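Long-range contacts in phiAB6 tailspike (Unidentified phage, PDB 5JS4), which probably binds and fragments the exopolysaccharide that coats Acinetobacter baumannii, working as a trimeric beta-helical tailspike of the phage: residues 315-320 against 342-347; 352-357 against 367-372; 256-261 against 286-291. All coordinates share one frame; numbering follows the deposited sequence.

How the contacts relate
The three contacts follow one another along the early turns of the right-handed parallel beta-helix. Contact 3 fastens the start of the helix 260-268 to the loop after strand 282-286; its centre lies about 11 Å from that of contact 1, and Asp-318 N reaches Leu-286 O at 2.8 Å. Contact 1 pairs two neighbouring strands edge to edge. The centre of contact 2 lies about 9 Å from that of contact 1; it packs side chains inside the coil, and Asn-371 ND2 meets Cys-344 O at 2.9 Å. Contacts 2 and 3 stay about 6 Å apart at their nearest atoms. Arg-343 (contact 1) and Asn-371 (contact 2) hydrogen-bond a malonic acid, probably from the crystallisation liquor, that marks a pocket.

Contact 1: 315-320 against 342-347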
loop_
_atom_site.group_PDB
_atom_site.type_symbol
_atom_site.label_atom_id
_atom_site.label_comp_id
_atom_site.label_asym_id
_atom_site.label_seq_id
_atom_site.Cartn_x
_atom_site.Cartn_y
_atom_site.Cartn_z
ATOM N N ILE A 315 -25.317 -24.109 2.589
ATOM C CA ILE A 315 -26.651 -23.826 2.085
ATOM C C ILE A 315 -26.642 -24.202 0.606
ATOM O O ILE A 315 -25.746 -23.803 -0.133
ATOM C CB ILE A 315 -27.025 -22.346 2.280
ATOM C CG1 ILE A 315 -27.188 -22.055 3.775
ATOM C CG2 ILE A 315 -28.304 -22.007 1.522
ATOM C CD1 ILE A 315 -27.330 -20.589 4.121
ATOM N N ASP A 316 -27.629 -24.991 0.193
ATOM C CA ASP A 316 -27.724 -25.476 -1.178
ATOM C C ASP A 316 -29.070 -25.029 -1.739
ATOM O O ASP A 316 -30.109 -25.644 -1.478
ATOM C CB ASP A 316 -27.569 -26.998 -1.200
ATOM C CG ASP A 316 -27.422 -27.566 -2.604
ATOM O OD1 ASP A 316 -27.786 -26.885 -3.584
ATOM O OD2 ASP A 316 -26.935 -28.711 -2.720
ATOM N N VAL A 317 -29.042 -23.931 -2.487
ATOM C CA VAL A 317 -30.245 -23.349 -3.068
ATOM C C VAL A 317 -30.640 -24.145 -4.308
ATOM O O VAL A 317 -29.813 -24.389 -5.185
ATOM C CB VAL A 317 -30.020 -21.868 -3.437
ATOM C CG1 VAL A 317 -31.251 -21.277 -4.110
ATOM C CG2 VAL A 317 -29.662 -21.065 -2.194
ATOM N N ASP A 318 -31.904 -24.556 -4.367
ATOM C CA ASP A 318 -32.411 -25.330 -5.498
ATOM C C ASP A 318 -32.768 -24.395 -6.649
ATOM O O ASP A 318 -33.863 -23.829 -6.690
ATOM C CB ASP A 318 -33.627 -26.153 -5.070
ATOM C CG ASP A 318 -34.175 -27.026 -6.185
ATOM O OD1 ASP A 318 -33.579 -27.067 -7.284
ATOM O OD2 ASP A 318 -35.212 -27.677 -5.950
ATOM N N GLY A 319 -31.835 -24.243 -7.584
ATOM C CA GLY A 319 -32.018 -23.367 -8.734
ATOM C C GLY A 319 -33.064 -23.831 -9.734
ATOM O O GLY A 319 -33.453 -23.063 -10.611
ATOM N N SER A 320 -33.513 -25.081 -9.609
ATOM C CA SER A 320 -34.574 -25.616 -10.470
ATOM C C SER A 320 -35.978 -25.290 -9.952
ATOM O O SER A 320 -36.964 -25.529 -10.650
ATOM C CB SER A 320 -34.420 -27.131 -10.635
ATOM O OG SER A 320 -34.850 -27.835 -9.481
ATOM N N ALA A 342 -22.083 -21.650 0.362
ATOM C CA ALA A 342 -23.410 -21.657 -0.244
ATOM C C ALA A 342 -23.318 -21.858 -1.745
ATOM O O ALA A 342 -22.547 -21.177 -2.422
ATOM C CB ALA A 342 -24.147 -20.369 0.076
ATOM N N ARG A 343 -24.110 -22.800 -2.255
ATOM C CA ARG A 343 -24.149 -23.100 -3.676
ATOM C C ARG A 343 -25.572 -23.041 -4.211
ATOM O O ARG A 343 -26.543 -23.103 -3.449
ATOM C CB ARG A 343 -23.556 -24.489 -3.951
ATOM C CG ARG A 343 -24.339 -25.649 -3.347
ATOM C CD ARG A 343 -23.828 -27.002 -3.818
ATOM N NE ARG A 343 -24.185 -27.277 -5.212
ATOM C CZ ARG A 343 -23.384 -27.120 -6.268
ATOM N NH1 ARG A 343 -22.135 -26.681 -6.133
ATOM N NH2 ARG A 343 -23.843 -27.410 -7.482
ATOM N N CYS A 344 -25.677 -22.919 -5.530
ATOM C CA CYS A 344 -26.935 -23.091 -6.232
ATOM C C CYS A 344 -26.809 -24.320 -7.119
ATOM O O CYS A 344 -25.898 -24.399 -7.950
ATOM C CB CYS A 344 -27.254 -21.867 -7.082
ATOM S SG CYS A 344 -28.882 -21.937 -7.855
ATOM N N SER A 345 -27.707 -25.281 -6.922
ATOM C CA SER A 345 -27.724 -26.509 -7.707
ATOM C C SER A 345 -28.795 -26.421 -8.787
ATOM O O SER A 345 -29.900 -25.944 -8.530
ATOM C CB SER A 345 -28.008 -27.712 -6.805
ATOM O OG SER A 345 -26.990 -27.877 -5.832
ATOM N N ASN A 346 -28.451 -26.873 -9.992
ATOM C CA ASN A 346 -29.404 -26.977 -11.102
ATOM C C ASN A 346 -30.105 -25.661 -11.445
ATOM O O ASN A 346 -31.299 -25.644 -11.750
ATOM C CB ASN A 346 -30.436 -28.071 -10.801
ATOM C CG ASN A 346 -29.790 -29.413 -10.525
ATOM O OD1 ASN A 346 -29.935 -29.973 -9.438
ATOM N ND2 ASN A 346 -29.057 -29.929 -11.504
ATOM N N GLY A 347 -29.351 -24.563 -11.406
ATOM C CA GLY A 347 -29.895 -23.233 -11.681
ATOM C C GLY A 347 -29.407 -22.592 -12.970
ATOM O O GLY A 347 -29.661 -21.411 -13.200
HETATM O O HOH W 1 -31.661 -29.080 -7.401
#
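Arg-343, Ile-315 and Asp-316 bury the most surface where strand 315-318 lies beside strand 342-345, a parallel pairing of successive coils in a beta-helix. Both backbone polar atoms of Arg-343 bond to strand 315-318: its N donates to Ile-315 O (2.9 Å), and its O accepts from Val-317 N (2.8 Å). The pattern continues through Ser-345 N to Val-317 O and ends with Gly-319 N on Ser-345 O. On the inward face Ile-315 sets its CB 4.1 Å from Ala-342 CB, while Leu-286 and Phe-330 pack against its side chain.

On the other face the side chains of Asp-316 and Arg-343 run alongside each other. The CG of Arg-343 sits between its own backbone N and carbonyl carbon (chi1 65°), which lays its methylenes beside the carboxylate, with CG 3.7 Å from Asp-316 OD1. Carboxylate and guanidinium planes stand 85° apart, and the salt bridge from Asp-316 OD1 to Arg-343 NE is long at 4.0 Å. Ser-345 OG links them more closely, donating to the syn lone pair of Asp-316 OD1 (2.6 Å) and receiving Arg-343 NE (2.9 Å) almost within the guanidinium plane.

Arg-283 holds the other oxygen of Asp-316. The serine hydroxyl bridges guanidinium and carboxylate, which probably limits rotation of the guanidinium and is consistent with NH1 being presented to an anion such as the bound malonic acid.

Contact 2: 352-357 against 367-372; sequences VSFIEI and ITLINF
Phe-372 offers one face of its ring to Phe-354, whose CB stands over the middle of it, 3.5 Å from the centroid and only 5° off the normal. Around this CH-pi contact segments 352-357 and 367-372 face each other across the interior of the beta-helix from different sheets, and the Phe-354 ring is the bump, seated in the notch between Phe-372 and Leu-369. With CG anti to the backbone N (chi1 177°), the side chain carries the Phe-354 ring on toward Phe-372 CZ at a slant. The two planes meet at 47°, centroids 5.0 Å apart, and CD1 of Phe-354 comes to 3.4 Å from CZ of Phe-372.

Leu-369 forms the other wall of the notch. Its side chain crosses that of Phe-354 at about a right angle, and CD2 comes within 3.7 Å of Phe-354 CE2. Next to the ring of Phe-372, Val-352 follows its outline, O at the ring edge and in plane, 3.5 Å from CD1, and CG1 more loosely set at 4.4 Å from the same CD1. That carbonyl oxygen also receives a CA-H...O contact from Phe-372. Phe-330, whose ring meets Phe-354 nearly at a right angle, and Cys-344, which Phe-372 touches, belong to the surrounding core.

The side chains that meet are all hydrocarbon, with peptide groups of 352-354 lying along Phe-372, so the cohesion is chiefly hydrophobic and dispersive, and the fit rests largely on shape.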
loop_
_atom_site.group_PDB
_atom_site.type_symbol
_atom_site.label_atom_id
_atom_site.label_comp_id
_atom_site.label_asym_id
_atom_site.label_seq_id
_atom_site.Cartn_x
_atom_site.Cartn_y
_atom_site.Cartn_z
ATOM N N VAL A 352 -30.872 -17.251 -10.746
ATOM C CA VAL A 352 -31.065 -17.286 -9.304
ATOM C C VAL A 352 -29.841 -16.650 -8.657
ATOM O O VAL A 352 -28.723 -17.118 -8.852
ATOM C CB VAL A 352 -31.248 -18.728 -8.788
ATOM C CG1 VAL A 352 -31.489 -18.732 -7.285
ATOM C CG2 VAL A 352 -32.408 -19.408 -9.505
ATOM N N SER A 353 -30.055 -15.571 -7.912
ATOM C CA SER A 353 -28.972 -14.890 -7.197
ATOM C C SER A 353 -28.994 -15.319 -5.733
ATOM O O SER A 353 -30.001 -15.846 -5.262
ATOM C CB SER A 353 -29.118 -13.375 -7.342
ATOM O OG SER A 353 -28.885 -12.983 -8.687
ATOM N N PHE A 354 -27.890 -15.119 -5.009
ATOM C CA PHE A 354 -27.798 -15.675 -3.654
ATOM C C PHE A 354 -28.381 -14.784 -2.558
ATOM O O PHE A 354 -29.325 -15.189 -1.884
ATOM C CB PHE A 354 -26.368 -16.090 -3.278
ATOM C CG PHE A 354 -26.248 -16.603 -1.867
ATOM C CD1 PHE A 354 -27.090 -17.612 -1.409
ATOM C CD2 PHE A 354 -25.310 -16.074 -0.988
ATOM C CE1 PHE A 354 -27.003 -18.082 -0.111
ATOM C CE2 PHE A 354 -25.216 -16.544 0.313
ATOM C CZ PHE A 354 -26.066 -17.548 0.751
ATOM N N ILE A 355 -27.824 -13.592 -2.365
ATOM C CA ILE A 355 -28.186 -12.788 -1.199
ATOM C C ILE A 355 -28.184 -11.280 -1.463
ATOM O O ILE A 355 -27.317 -10.759 -2.168
ATOM C CB ILE A 355 -27.261 -13.149 -0.009
ATOM C CG1 ILE A 355 -27.810 -12.595 1.309
ATOM C CG2 ILE A 355 -25.830 -12.694 -0.274
ATOM C CD1 ILE A 355 -27.356 -13.382 2.519
ATOM N N GLU A 356 -29.181 -10.599 -0.899
ATOM C CA GLU A 356 -29.282 -9.147 -0.957
ATOM C C GLU A 356 -28.919 -8.564 0.398
ATOM O O GLU A 356 -29.481 -8.959 1.422
ATOM C CB GLU A 356 -30.689 -8.708 -1.361
ATOM C CG GLU A 356 -31.021 -9.069 -2.797
ATOM C CD GLU A 356 -32.406 -8.649 -3.233
ATOM O OE1 GLU A 356 -33.045 -7.833 -2.538
ATOM O OE2 GLU A 356 -32.848 -9.138 -4.293
ATOM N N ILE A 357 -27.975 -7.628 0.391
ATOM C CA ILE A 357 -27.479 -6.995 1.610
ATOM C C ILE A 357 -27.341 -5.492 1.362
ATOM O O ILE A 357 -26.918 -5.075 0.286
ATOM C CB ILE A 357 -26.136 -7.625 2.058
ATOM C CG1 ILE A 357 -25.682 -7.022 3.390
ATOM C CG2 ILE A 357 -25.063 -7.471 0.982
ATOM C CD1 ILE A 357 -24.505 -7.734 4.026
ATOM N N ILE A 367 -16.249 -16.525 3.238
ATOM C CA ILE A 367 -17.351 -17.154 2.525
ATOM C C ILE A 367 -16.870 -17.849 1.257
ATOM O O ILE A 367 -15.850 -17.478 0.666
ATOM C CB ILE A 367 -18.484 -16.154 2.185
ATOM C CG1 ILE A 367 -18.021 -15.084 1.182
ATOM C CG2 ILE A 367 -19.013 -15.515 3.463
ATOM C CD1 ILE A 367 -19.144 -14.215 0.652
ATOM N N THR A 368 -17.622 -18.871 0.869
ATOM C CA THR A 368 -17.420 -19.578 -0.383
ATOM C C THR A 368 -18.776 -19.673 -1.062
ATOM O O THR A 368 -19.704 -20.259 -0.506
ATOM C CB THR A 368 -16.852 -20.983 -0.136
ATOM O OG1 THR A 368 -15.627 -20.870 0.591
ATOM C CG2 THR A 368 -16.588 -21.710 -1.449
ATOM N N LEU A 369 -18.887 -19.084 -2.251
ATOM C CA LEU A 369 -20.142 -19.078 -3.004
ATOM C C LEU A 369 -19.927 -19.723 -4.359
ATOM O O LEU A 369 -18.942 -19.433 -5.040
ATOM C CB LEU A 369 -20.676 -17.659 -3.176
ATOM C CG LEU A 369 -20.917 -16.877 -1.880
ATOM C CD1 LEU A 369 -21.445 -15.488 -2.193
ATOM C CD2 LEU A 369 -21.879 -17.599 -0.951
ATOM N N ILE A 370 -20.859 -20.598 -4.734
ATOM C CA ILE A 370 -20.711 -21.453 -5.911
ATOM C C ILE A 370 -21.955 -21.354 -6.796
ATOM O O ILE A 370 -23.071 -21.602 -6.339
ATOM C CB ILE A 370 -20.470 -22.923 -5.508
ATOM C CG1 ILE A 370 -19.360 -23.036 -4.450
ATOM C CG2 ILE A 370 -20.100 -23.763 -6.723
ATOM C CD1 ILE A 370 -19.849 -23.025 -3.018
ATOM N N ASN A 371 -21.739 -21.020 -8.068
ATOM C CA ASN A 371 -22.813 -20.769 -9.038
ATOM C C ASN A 371 -23.593 -19.502 -8.666
ATOM O O ASN A 371 -23.001 -18.562 -8.137
ATOM C CB ASN A 371 -23.715 -22.005 -9.226
ATOM C CG ASN A 371 -22.934 -23.236 -9.650
ATOM O OD1 ASN A 371 -22.033 -23.154 -10.485
ATOM N ND2 ASN A 371 -23.276 -24.382 -9.077
ATOM N N PHE A 372 -24.899 -19.479 -8.936
ATOM C CA PHE A 372 -25.743 -18.278 -8.842
ATOM C C PHE A 372 -25.499 -17.318 -10.007
ATOM O O PHE A 372 -24.481 -17.393 -10.699
ATOM C CB PHE A 372 -25.575 -17.520 -7.514
ATOM C CG PHE A 372 -25.988 -18.302 -6.301
ATOM C CD1 PHE A 372 -27.326 -18.398 -5.939
ATOM C CD2 PHE A 372 -25.036 -18.917 -5.499
ATOM C CE1 PHE A 372 -27.706 -19.108 -4.811
ATOM C CE2 PHE A 372 -25.410 -19.626 -4.372
ATOM C CZ PHE A 372 -26.745 -19.724 -4.027
#

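Contact 3: 256-261 against 286-291; sequences VTDDSA and LKNQVD
Two torsions bring the polar groups of this contact together: Asp-258 holds CG anti to its backbone N (chi1 179°), reaching across to segment 286-291, while Ser-260 turns OG in between its own N and carbonyl carbon (chi1 61°), back toward the same carboxylate. The aspartate torsion allows an Asx turn at the start of the helix 260-268, docked on the loop that follows strand 282-286 in the beta-helix; the serine torsion adds a second bond to the same carboxylate.

Asp-258 OD1 takes two backbone donors from opposite faces of the carboxylate plane: Ser-260 N at 3.0 Å, which closes the Asx turn, and Lys-287 N at 2.9 Å, which ties it to the other segment. Each arrives about 60° out of the plane. OD2 accepts Ser-260 OG on its syn side (2.9 Å) and a weak, bent bond from Asn-288 ND2 at 3.1 Å. Held by bonds on both oxygens, the carboxylate has little freedom to rotate.

Beneath this polar group, Leu-286 sends CD2 against the first turn of the helix, 3.6 Å from Ser-260 CA, and Val-290 CG2 flanks Ser-260 more loosely. Phe-263 of the helix packs on both Leu-286 and Val-290, extending the apolar side of the joint.

The extended chain of Lys-287 runs over Asp-258, with CB 3.7 Å from Asp-258 CG. Its ammonium passes the carboxylate and ends at a water, which accepts from NZ and donates to Val-256 O at 2.7 Å.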
loop_
_atom_site.group_PDB
_atom_site.type_symbol
_atom_site.label_atom_id
_atom_site.label_comp_id
_atom_site.label_asym_id
_atom_site.label_seq_id
_atom_site.Cartn_x
_atom_site.Cartn_y
_atom_site.Cartn_z
ATOM N N VAL A 256 -31.869 -33.087 0.847
ATOM C CA VAL A 256 -33.094 -33.445 0.118
ATOM C C VAL A 256 -34.282 -32.569 0.528
ATOM O O VAL A 256 -34.940 -31.967 -0.318
ATOM C CB VAL A 256 -33.475 -34.925 0.356
ATOM C CG1 VAL A 256 -34.752 -35.286 -0.393
ATOM C CG2 VAL A 256 -32.340 -35.849 -0.064
ATOM N N THR A 257 -34.555 -32.522 1.829
ATOM C CA THR A 257 -35.725 -31.824 2.365
ATOM C C THR A 257 -35.597 -30.307 2.240
ATOM O O THR A 257 -34.563 -29.741 2.583
ATOM C CB THR A 257 -35.927 -32.169 3.856
ATOM O OG1 THR A 257 -35.918 -33.591 4.026
ATOM C CG2 THR A 257 -37.244 -31.604 4.380
ATOM N N ASP A 258 -36.657 -29.656 1.763
ATOM C CA ASP A 258 -36.700 -28.195 1.709
ATOM C C ASP A 258 -36.777 -27.633 3.126
ATOM O O ASP A 258 -37.738 -27.892 3.848
ATOM C CB ASP A 258 -37.902 -27.710 0.885
ATOM C CG ASP A 258 -38.004 -26.185 0.821
ATOM O OD1 ASP A 258 -36.972 -25.492 0.977
ATOM O OD2 ASP A 258 -39.122 -25.674 0.604
ATOM N N ASP A 259 -35.756 -26.873 3.514
ATOM C CA ASP A 259 -35.696 -26.266 4.845
ATOM C C ASP A 259 -36.121 -24.795 4.863
ATOM O O ASP A 259 -35.990 -24.132 5.890
ATOM C CB ASP A 259 -34.276 -26.390 5.416
ATOM C CG ASP A 259 -33.909 -27.816 5.789
ATOM O OD1 ASP A 259 -34.809 -28.608 6.152
ATOM O OD2 ASP A 259 -32.706 -28.145 5.744
ATOM N N SER A 260 -36.648 -24.285 3.750
ATOM C CA SER A 260 -36.967 -22.857 3.654
ATOM C C SER A 260 -37.936 -22.383 4.744
ATOM O O SER A 260 -37.749 -21.306 5.309
ATOM C CB SER A 260 -37.503 -22.502 2.262
ATOM O OG SER A 260 -38.695 -23.205 1.973
ATOM N N ALA A 261 -38.955 -23.186 5.048
ATOM C CA ALA A 261 -39.922 -22.828 6.090
ATOM C C ALA A 261 -39.256 -22.736 7.463
ATOM O O ALA A 261 -39.562 -21.840 8.246
ATOM C CB ALA A 261 -41.075 -23.824 6.122
ATOM N N LEU A 286 -32.734 -25.241 0.069
ATOM C CA LEU A 286 -33.725 -24.170 0.031
ATOM C C LEU A 286 -34.389 -24.146 -1.338
ATOM O O LEU A 286 -33.712 -23.974 -2.350
ATOM C CB LEU A 286 -33.067 -22.818 0.303
ATOM C CG LEU A 286 -32.444 -22.642 1.688
ATOM C CD1 LEU A 286 -31.686 -21.330 1.750
ATOM C CD2 LEU A 286 -33.500 -22.697 2.781
ATOM N N LYS A 287 -35.709 -24.328 -1.362
ATOM C CA LYS A 287 -36.486 -24.291 -2.611
ATOM C C LYS A 287 -37.358 -23.040 -2.724
ATOM O O LYS A 287 -38.032 -22.835 -3.736
ATOM C CB LYS A 287 -37.366 -25.538 -2.724
ATOM C CG LYS A 287 -36.588 -26.840 -2.688
ATOM C CD LYS A 287 -37.471 -28.034 -3.004
ATOM C CE LYS A 287 -36.687 -29.329 -2.880
ATOM N NZ LYS A 287 -37.519 -30.522 -3.198
ATOM N N ASN A 288 -37.349 -22.213 -1.682
ATOM C CA ASN A 288 -38.107 -20.969 -1.665
ATOM C C ASN A 288 -37.264 -19.848 -1.081
ATOM O O ASN A 288 -36.346 -20.093 -0.295
ATOM C CB ASN A 288 -39.383 -21.134 -0.841
ATOM C CG ASN A 288 -40.359 -22.107 -1.472
ATOM O OD1 ASN A 288 -41.095 -21.753 -2.395
ATOM N ND2 ASN A 288 -40.371 -23.343 -0.980
ATOM N N GLN A 289 -37.593 -18.620 -1.466
ATOM C CA GLN A 289 -36.902 -17.437 -0.972
ATOM C C GLN A 289 -37.066 -17.326 0.537
ATOM O O GLN A 289 -38.140 -17.607 1.072
ATOM C CB GLN A 289 -37.465 -16.186 -1.648
ATOM C CG GLN A 289 -36.780 -14.886 -1.264
ATOM C CD GLN A 289 -37.356 -13.705 -2.019
ATOM O OE1 GLN A 289 -38.452 -13.236 -1.707
ATOM N NE2 GLN A 289 -36.629 -13.224 -3.021
ATOM N N VAL A 290 -35.989 -16.934 1.213
ATOM C CA VAL A 290 -36.015 -16.672 2.644
ATOM C C VAL A 290 -35.833 -15.175 2.860
ATOM O O VAL A 290 -34.921 -14.568 2.302
ATOM C CB VAL A 290 -34.901 -17.447 3.377
ATOM C CG1 VAL A 290 -34.809 -17.032 4.840
ATOM C CG2 VAL A 290 -35.139 -18.946 3.255
ATOM N N ASP A 291 -36.721 -14.587 3.655
ATOM C CA ASP A 291 -36.600 -13.199 4.076
ATOM C C ASP A 291 -35.904 -13.196 5.431
ATOM O O ASP A 291 -36.480 -13.620 6.430
ATOM C CB ASP A 291 -37.987 -12.554 4.167
ATOM C CG ASP A 291 -37.934 -11.059 4.442
ATOM O OD1 ASP A 291 -36.877 -10.545 4.867
ATOM O OD2 ASP A 291 -38.966 -10.385 4.240
HETATM O O HOH W 2 -35.238 -32.165 -3.041
#